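Rod shape-determining protein (MreC) (PDB 5LP5) binds the penicillin-binding protein PBP2 and probably helps organise cell wall synthesis and so maintain rod cell shape. Local coordinates at residues H110-K124 against A138-H152. Numbering follows the deposited sequence.
Sequences HSVSLNPIVNLEENK and AVLEKGRLNGFLNAH
Leu145 turns its CG away from its own backbone N (chi1 -173°) and meets Leu114, whose CG lies beside the backbone N (chi1 -64°). Leu145 CG packs 3.9 Å from Leu114 CB. Its two methyls reach further along the loop: CD1 lies 4.0 Å from Leu120 CD1, the two side chains crossing at about a right angle, and CD2 faces Ile117 CG1. Leu243 of strand 241-246 also touches Ile117 and Leu120. Leu114 CD1 extends to Ala138 CB.

The backbones of 111-114 and 144-149 run antiparallel. Val112 and Gly147 form a hydrogen-bonded pair: Gly147 N donates to Val112 O over 2.8 Å, and Val112 N donates back to Gly147 O. Val112 CG2 packs 3.9 Å from Gly147 CA. On the other face, Ser111 OG sits 3.3 Å above the centre of the His152 ring and is hydrogen-bonded to Asp108. A water in the plane of the His110 ring donates to Asn150 O.

At the far end, Asn123 N donates to Leu140 O over 3.0 Å. Glu122 OE2 accepts a weak bond from Lys142 N, in the type I' turn from Glu141 to Arg144 that joins strands 134-141 and 144-149.

The arrangement joins strand 111-114 to this hairpin, with leucines packed on one face. Strand 111-114 lies between 93-103 and 144-149 in one of the chain's two six-stranded antiparallel barrels.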
# COMPACT_ATOMS: atom_id res chain seq x y z
N HIS C 110 -12.37 -15.50 30.52
CA HIS C 110 -11.93 -15.85 29.18
C HIS C 110 -10.82 -16.93 29.19
O HIS C 110 -10.13 -17.08 28.18
CB HIS C 110 -11.45 -14.59 28.44
CG HIS C 110 -12.37 -13.41 28.58
ND1 HIS C 110 -13.54 -13.28 27.87
CD2 HIS C 110 -12.29 -12.33 29.38
CE1 HIS C 110 -14.14 -12.15 28.22
NE2 HIS C 110 -13.39 -11.55 29.13
N SER C 111 -10.69 -17.70 30.26
CA SER C 111 -9.67 -18.73 30.33
C SER C 111 -10.20 -19.92 31.10
O SER C 111 -10.63 -19.78 32.26
CB SER C 111 -8.40 -18.20 31.02
OG SER C 111 -7.68 -17.36 30.15
N VAL C 112 -10.16 -21.11 30.49
CA VAL C 112 -10.73 -22.29 31.13
C VAL C 112 -9.85 -23.53 31.07
O VAL C 112 -9.08 -23.71 30.12
CB VAL C 112 -12.11 -22.63 30.52
CG1 VAL C 112 -13.07 -21.47 30.67
CG2 VAL C 112 -11.98 -23.05 29.06
N SER C 113 -10.02 -24.38 32.07
CA SER C 113 -9.37 -25.68 32.09
C SER C 113 -10.30 -26.71 31.46
O SER C 113 -11.47 -26.81 31.84
CB SER C 113 -9.05 -26.13 33.52
OG SER C 113 -7.91 -25.49 34.07
N LEU C 114 -9.77 -27.49 30.51
CA LEU C 114 -10.54 -28.47 29.78
C LEU C 114 -10.14 -29.88 30.15
O LEU C 114 -9.00 -30.17 30.46
CB LEU C 114 -10.32 -28.30 28.30
CG LEU C 114 -10.81 -26.97 27.72
CD1 LEU C 114 -10.27 -26.80 26.31
CD2 LEU C 114 -12.32 -26.91 27.70
N ASN C 115 -11.10 -30.78 30.10
CA ASN C 115 -10.81 -32.15 30.40
C ASN C 115 -9.88 -32.72 29.33
O ASN C 115 -10.16 -32.56 28.13
CB ASN C 115 -12.08 -32.95 30.41
CG ASN C 115 -11.93 -34.24 31.18
OD1 ASN C 115 -11.36 -34.24 32.28
ND2 ASN C 115 -12.37 -35.35 30.60
N PRO C 116 -8.79 -33.38 29.75
CA PRO C 116 -7.81 -33.97 28.82
C PRO C 116 -8.44 -34.76 27.69
O PRO C 116 -9.48 -35.39 27.88
CB PRO C 116 -7.01 -34.92 29.71
CG PRO C 116 -7.10 -34.33 31.07
CD PRO C 116 -8.39 -33.58 31.15
N ILE C 117 -7.79 -34.73 26.53
CA ILE C 117 -8.24 -35.50 25.37
C ILE C 117 -7.07 -36.33 24.84
O ILE C 117 -5.98 -35.82 24.63
CB ILE C 117 -8.77 -34.57 24.25
CG1 ILE C 117 -10.11 -33.95 24.65
CG2 ILE C 117 -8.87 -35.32 22.91
CD1 ILE C 117 -10.74 -33.11 23.55
N VAL C 118 -7.34 -37.60 24.60
CA VAL C 118 -6.32 -38.55 24.19
C VAL C 118 -5.52 -38.08 22.96
O VAL C 118 -6.03 -37.36 22.10
CB VAL C 118 -6.98 -39.94 23.98
CG1 VAL C 118 -6.05 -40.93 23.27
CG2 VAL C 118 -7.42 -40.51 25.33
N ASN C 119 -4.25 -38.50 22.93
CA ASN C 119 -3.20 -38.00 22.02
C ASN C 119 -3.49 -36.78 21.14
O ASN C 119 -3.77 -36.87 19.95
CB ASN C 119 -2.49 -39.15 21.24
CG ASN C 119 -3.45 -40.23 20.77
OD1 ASN C 119 -4.54 -39.94 20.26
ND2 ASN C 119 -3.02 -41.50 20.94
N LEU C 120 -3.39 -35.63 21.78
CA LEU C 120 -3.26 -34.37 21.10
C LEU C 120 -1.78 -34.06 21.03
O LEU C 120 -0.98 -34.66 21.74
CB LEU C 120 -3.96 -33.26 21.87
CG LEU C 120 -5.48 -33.38 21.98
CD1 LEU C 120 -6.04 -32.30 22.88
CD2 LEU C 120 -6.11 -33.27 20.61
N GLU C 121 -1.42 -33.12 20.16
CA GLU C 121 -0.06 -32.61 20.11
C GLU C 121 0.07 -31.41 21.02
O GLU C 121 -0.84 -30.55 21.10
CB GLU C 121 0.31 -32.15 18.71
CG GLU C 121 0.27 -33.17 17.60
CD GLU C 121 0.64 -32.52 16.29
OE1 GLU C 121 1.23 -31.41 16.31
OE2 GLU C 121 0.33 -33.11 15.23
N GLU C 122 1.23 -31.31 21.65
CA GLU C 122 1.50 -30.24 22.56
C GLU C 122 1.84 -29.00 21.75
O GLU C 122 2.51 -29.08 20.73
CB GLU C 122 2.62 -30.63 23.52
CG GLU C 122 2.67 -29.75 24.77
CD GLU C 122 3.50 -30.31 25.88
OE1 GLU C 122 3.43 -31.54 26.11
OE2 GLU C 122 4.20 -29.50 26.52
N ASN C 123 1.33 -27.86 22.21
CA ASN C 123 1.58 -26.57 21.59
C ASN C 123 0.91 -26.36 20.24
O ASN C 123 0.98 -25.26 19.69
CB ASN C 123 3.07 -26.29 21.47
CG ASN C 123 3.78 -26.39 22.80
OD1 ASN C 123 4.60 -27.29 22.98
ND2 ASN C 123 3.43 -25.50 23.75
N LYS C 124 0.24 -27.37 19.71
CA LYS C 124 -0.58 -27.15 18.54
C LYS C 124 -1.79 -26.37 18.98
O LYS C 124 -2.36 -26.66 20.04
CB LYS C 124 -1.02 -28.47 17.91
CG LYS C 124 -1.72 -28.27 16.57
CD LYS C 124 -2.26 -29.58 16.03
CE LYS C 124 -3.11 -29.32 14.79
NZ LYS C 124 -3.64 -30.54 14.20
N ALA C 138 -7.63 -23.54 21.91
CA ALA C 138 -7.19 -24.43 22.98
C ALA C 138 -5.78 -24.92 22.73
O ALA C 138 -5.47 -25.32 21.61
CB ALA C 138 -8.15 -25.61 23.11
N VAL C 139 -4.96 -24.91 23.76
CA VAL C 139 -3.59 -25.43 23.63
C VAL C 139 -3.24 -26.40 24.75
O VAL C 139 -3.56 -26.15 25.92
CB VAL C 139 -2.53 -24.31 23.67
CG1 VAL C 139 -1.20 -24.85 23.15
CG2 VAL C 139 -2.99 -23.10 22.86
N LEU C 140 -2.57 -27.48 24.39
CA LEU C 140 -2.04 -28.41 25.39
C LEU C 140 -0.66 -27.94 25.79
O LEU C 140 0.19 -27.74 24.94
CB LEU C 140 -1.98 -29.82 24.81
CG LEU C 140 -1.38 -30.91 25.69
CD1 LEU C 140 -2.23 -31.11 26.93
CD2 LEU C 140 -1.24 -32.21 24.91
N GLU C 141 -0.44 -27.72 27.08
CA GLU C 141 0.87 -27.32 27.60
C GLU C 141 1.11 -28.06 28.90
O GLU C 141 0.26 -28.05 29.80
CB GLU C 141 0.94 -25.81 27.87
CG GLU C 141 0.97 -24.94 26.62
CD GLU C 141 0.65 -23.47 26.91
OE1 GLU C 141 -0.14 -23.17 27.84
OE2 GLU C 141 1.16 -22.60 26.18
N LYS C 142 2.28 -28.70 29.00
CA LYS C 142 2.64 -29.50 30.15
C LYS C 142 1.47 -30.30 30.66
O LYS C 142 1.09 -30.19 31.81
CB LYS C 142 3.19 -28.61 31.25
CG LYS C 142 4.63 -28.18 30.97
CD LYS C 142 5.22 -27.34 32.11
CE LYS C 142 6.57 -26.75 31.72
NZ LYS C 142 6.40 -25.62 30.75
N GLY C 143 0.88 -31.09 29.77
CA GLY C 143 -0.15 -32.02 30.19
C GLY C 143 -1.51 -31.45 30.53
O GLY C 143 -2.40 -32.20 30.89
N ARG C 144 -1.68 -30.13 30.42
CA ARG C 144 -2.96 -29.47 30.72
C ARG C 144 -3.60 -28.84 29.49
O ARG C 144 -2.95 -28.13 28.72
CB ARG C 144 -2.76 -28.37 31.77
CG ARG C 144 -2.13 -28.88 33.03
CD ARG C 144 -1.95 -27.82 34.08
NE ARG C 144 -1.49 -28.45 35.31
CZ ARG C 144 -2.29 -29.02 36.22
NH1 ARG C 144 -3.61 -29.04 36.05
NH2 ARG C 144 -1.77 -29.56 37.31
N LEU C 145 -4.87 -29.10 29.30
CA LEU C 145 -5.54 -28.61 28.10
C LEU C 145 -6.24 -27.30 28.44
O LEU C 145 -7.23 -27.27 29.17
CB LEU C 145 -6.52 -29.64 27.58
CG LEU C 145 -7.17 -29.32 26.25
CD1 LEU C 145 -6.14 -29.02 25.18
CD2 LEU C 145 -8.09 -30.47 25.84
N ASN C 146 -5.70 -26.20 27.92
CA ASN C 146 -6.19 -24.88 28.28
C ASN C 146 -6.97 -24.23 27.15
O ASN C 146 -6.51 -24.19 26.01
CB ASN C 146 -5.03 -23.99 28.65
CG ASN C 146 -4.30 -24.44 29.87
OD1 ASN C 146 -4.90 -24.95 30.82
ND2 ASN C 146 -2.97 -24.27 29.85
N GLY C 147 -8.14 -23.70 27.50
CA GLY C 147 -8.96 -22.96 26.54
C GLY C 147 -8.81 -21.47 26.74
O GLY C 147 -9.05 -20.96 27.84
N PHE C 148 -8.40 -20.78 25.69
CA PHE C 148 -8.33 -19.32 25.70
C PHE C 148 -9.41 -18.78 24.80
O PHE C 148 -9.33 -18.87 23.58
CB PHE C 148 -6.95 -18.84 25.26
CG PHE C 148 -5.83 -19.47 26.02
CD1 PHE C 148 -5.59 -19.12 27.33
CD2 PHE C 148 -5.07 -20.46 25.45
CE1 PHE C 148 -4.58 -19.73 28.06
CE2 PHE C 148 -4.06 -21.08 26.17
CZ PHE C 148 -3.81 -20.71 27.48
N LEU C 149 -10.44 -18.22 25.43
CA LEU C 149 -11.68 -17.88 24.75
C LEU C 149 -11.58 -16.54 24.02
O LEU C 149 -10.60 -15.82 24.14
CB LEU C 149 -12.83 -17.85 25.75
CG LEU C 149 -13.00 -19.14 26.57
CD1 LEU C 149 -14.14 -19.00 27.57
CD2 LEU C 149 -13.24 -20.35 25.68
N ASN C 150 -12.62 -16.22 23.26
CA ASN C 150 -12.68 -14.98 22.49
C ASN C 150 -12.39 -13.80 23.44
O ASN C 150 -12.95 -13.68 24.53
CB ASN C 150 -14.05 -14.73 21.84
CG ASN C 150 -14.26 -15.48 20.54
OD1 ASN C 150 -13.31 -15.76 19.79
ND2 ASN C 150 -15.53 -15.80 20.24
N ALA C 151 -11.47 -12.95 23.02
CA ALA C 151 -11.10 -11.75 23.79
C ALA C 151 -10.03 -11.98 24.82
O ALA C 151 -9.57 -11.00 25.40
CB ALA C 151 -12.31 -11.07 24.41
N HIS C 152 -9.57 -13.21 25.01
CA HIS C 152 -8.32 -13.44 25.77
C HIS C 152 -7.10 -12.92 24.99
O HIS C 152 -7.07 -12.98 23.77
CB HIS C 152 -8.15 -14.94 26.14
CG HIS C 152 -7.02 -15.22 27.09
ND1 HIS C 152 -6.81 -14.49 28.24
CD2 HIS C 152 -6.04 -16.15 27.05
CE1 HIS C 152 -5.76 -14.98 28.88
NE2 HIS C 152 -5.26 -15.97 28.17
O HOH W 1 -14.64 -14.88 26.26